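Local coordinates for protein beta-lactamase (Klebsiella pneumoniae, PDB 6HUH) that probably hydrolyses beta-lactam antibiotics to substituted beta-amino acids, as a class D beta-lactamase that contributes to antibiotic resistance, at residues Gln107-Thr110 / Glu111-Ala115. Residues are numbered along the deposited sequence; the frame is centred on the assembly and turned at random.
Sequences QRLT and EWLGA
Leu109 and Leu113 meet one turn apart in a local, within-helix contact that closes the C-terminal end of helix 103-113, in the helical part of the enzyme away from its antiparallel sheet. The two side chains run alongside each other and point the same way, with Leu109 CD1 3.8 Å from Leu113 CD1. Leu113 also touches Met60 and Ser64 of helix 56-64, while Leu109 packs against Phe66, whose ring meets that of Trp112.

Backbone bonds from each residue to the fourth one along hold the turn together. Glu111 N donates to Gln107 O at 2.9 Å, and Leu113 N reaches Leu109 O at 3.0 Å. Between them, the bond from Trp112 N to Arg108 O is weak, stretched to 3.4 Å. Trp112 has CG anti to its own N (chi1 -180°), which carries the indole outward, and Leu109 O lies at the ring's edge near its plane. Glu111 keeps the start of its side chain close to the preceding turn, with CG 3.4 Å from Gln107 O, and its chain runs on extended beyond CG.

With chi1 at 63°, Thr110 OG1 sits between its backbone N and carbonyl carbon and hydrogen-bonds Leu142 O, tying the helix to helix 141-144. Gln107 NE2 reaches Thr143 O of the same neighbour, whereas Arg108 forms a salt bridge with Asp81 and a hydrogen bond to Pro76 O.

The last turn is closed by Gly114 N, 3.0 Å from Thr110 O. Gly114 then leaves helical geometry with positive phi (96°), at backbone angles that would press a CB against the carbonyl O of Leu113. It is a C-terminal helix stop at a positive-phi glycine, which is also the N-cap of helix 115-124, so the two helices join through this one residue.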
loop_
_atom_site.group_PDB
_atom_site.type_symbol
_atom_site.label_atom_id
_atom_site.label_comp_id
_atom_site.label_asym_id
_atom_site.label_seq_id
_atom_site.Cartn_x
_atom_site.Cartn_y
_atom_site.Cartn_z
ATOM N N GLN A 107 9.866 -17.059 1.898
ATOM C CA GLN A 107 10.815 -18.033 2.467
ATOM C C GLN A 107 10.845 -17.897 3.982
ATOM O O GLN A 107 10.916 -18.910 4.672
ATOM C CB GLN A 107 12.227 -17.853 1.897
ATOM C CG GLN A 107 12.287 -17.786 0.376
ATOM C CD GLN A 107 13.690 -17.866 -0.171
ATOM O OE1 GLN A 107 14.624 -17.211 0.310
ATOM N NE2 GLN A 107 13.859 -18.651 -1.222
ATOM N N ARG A 108 10.744 -16.658 4.504
ATOM C CA ARG A 108 10.691 -16.376 5.949
ATOM C C ARG A 108 9.478 -17.054 6.563
ATOM O O ARG A 108 9.586 -17.631 7.646
ATOM C CB ARG A 108 10.584 -14.872 6.219
ATOM C CG ARG A 108 11.803 -14.074 5.838
ATOM C CD ARG A 108 12.895 -14.097 6.881
ATOM N NE ARG A 108 13.601 -12.824 6.850
ATOM C CZ ARG A 108 14.641 -12.556 6.073
ATOM N NH1 ARG A 108 15.144 -13.492 5.276
ATOM N NH2 ARG A 108 15.200 -11.354 6.097
ATOM N N LEU A 109 8.328 -16.983 5.858
ATOM C CA LEU A 109 7.086 -17.623 6.255
ATOM C C LEU A 109 7.215 -19.139 6.216
ATOM O O LEU A 109 6.870 -19.775 7.213
ATOM C CB LEU A 109 5.894 -17.130 5.397
ATOM C CG LEU A 109 4.623 -18.004 5.300
ATOM C CD1 LEU A 109 3.986 -18.260 6.658
ATOM C CD2 LEU A 109 3.600 -17.339 4.457
ATOM N N THR A 110 7.695 -19.723 5.091
ATOM C CA THR A 110 7.803 -21.188 4.946
ATOM C C THR A 110 8.780 -21.809 5.949
ATOM O O THR A 110 8.434 -22.830 6.540
ATOM C CB THR A 110 8.098 -21.621 3.505
ATOM O OG1 THR A 110 9.364 -21.116 3.071
ATOM C CG2 THR A 110 6.985 -21.238 2.528
ATOM N N GLU A 111 9.961 -21.166 6.186
ATOM C CA GLU A 111 10.974 -21.631 7.163
ATOM C C GLU A 111 10.386 -21.708 8.582
ATOM O O GLU A 111 10.746 -22.598 9.354
ATOM C CB GLU A 111 12.202 -20.709 7.178
ATOM C CG GLU A 111 13.213 -20.999 6.078
ATOM C CD GLU A 111 14.369 -20.017 5.979
ATOM O OE1 GLU A 111 14.787 -19.706 4.838
ATOM O OE2 GLU A 111 14.863 -19.565 7.038
ATOM N N TRP A 112 9.473 -20.768 8.897
ATOM C CA TRP A 112 8.735 -20.664 10.146
ATOM C C TRP A 112 7.634 -21.737 10.252
ATOM O O TRP A 112 7.352 -22.197 11.358
ATOM C CB TRP A 112 8.126 -19.260 10.268
ATOM C CG TRP A 112 7.349 -19.045 11.531
ATOM C CD1 TRP A 112 7.823 -18.558 12.710
ATOM C CD2 TRP A 112 5.959 -19.325 11.740
ATOM N NE1 TRP A 112 6.820 -18.525 13.645
ATOM C CE2 TRP A 112 5.662 -18.987 13.076
ATOM C CE3 TRP A 112 4.931 -19.822 10.924
ATOM C CZ2 TRP A 112 4.381 -19.147 13.621
ATOM C CZ3 TRP A 112 3.664 -19.978 11.462
ATOM C CH2 TRP A 112 3.399 -19.646 12.794
ATOM N N LEU A 113 6.961 -22.078 9.131
ATOM C CA LEU A 113 5.881 -23.076 9.128
ATOM C C LEU A 113 6.411 -24.484 9.330
ATOM O O LEU A 113 5.828 -25.273 10.090
ATOM C CB LEU A 113 5.114 -23.046 7.803
ATOM C CG LEU A 113 3.879 -22.176 7.710
ATOM C CD1 LEU A 113 3.469 -22.049 6.270
ATOM C CD2 LEU A 113 2.716 -22.768 8.482
ATOM N N GLY A 114 7.495 -24.780 8.614
ATOM C CA GLY A 114 8.109 -26.092 8.579
ATOM C C GLY A 114 7.581 -26.814 7.368
ATOM O O GLY A 114 6.476 -26.515 6.906
ATOM N N ALA A 115 8.371 -27.754 6.836
ATOM C CA ALA A 115 8.015 -28.505 5.634
ATOM C C ALA A 115 6.769 -29.374 5.811
ATOM O O ALA A 115 6.026 -29.553 4.849
ATOM C CB ALA A 115 9.194 -29.333 5.178
#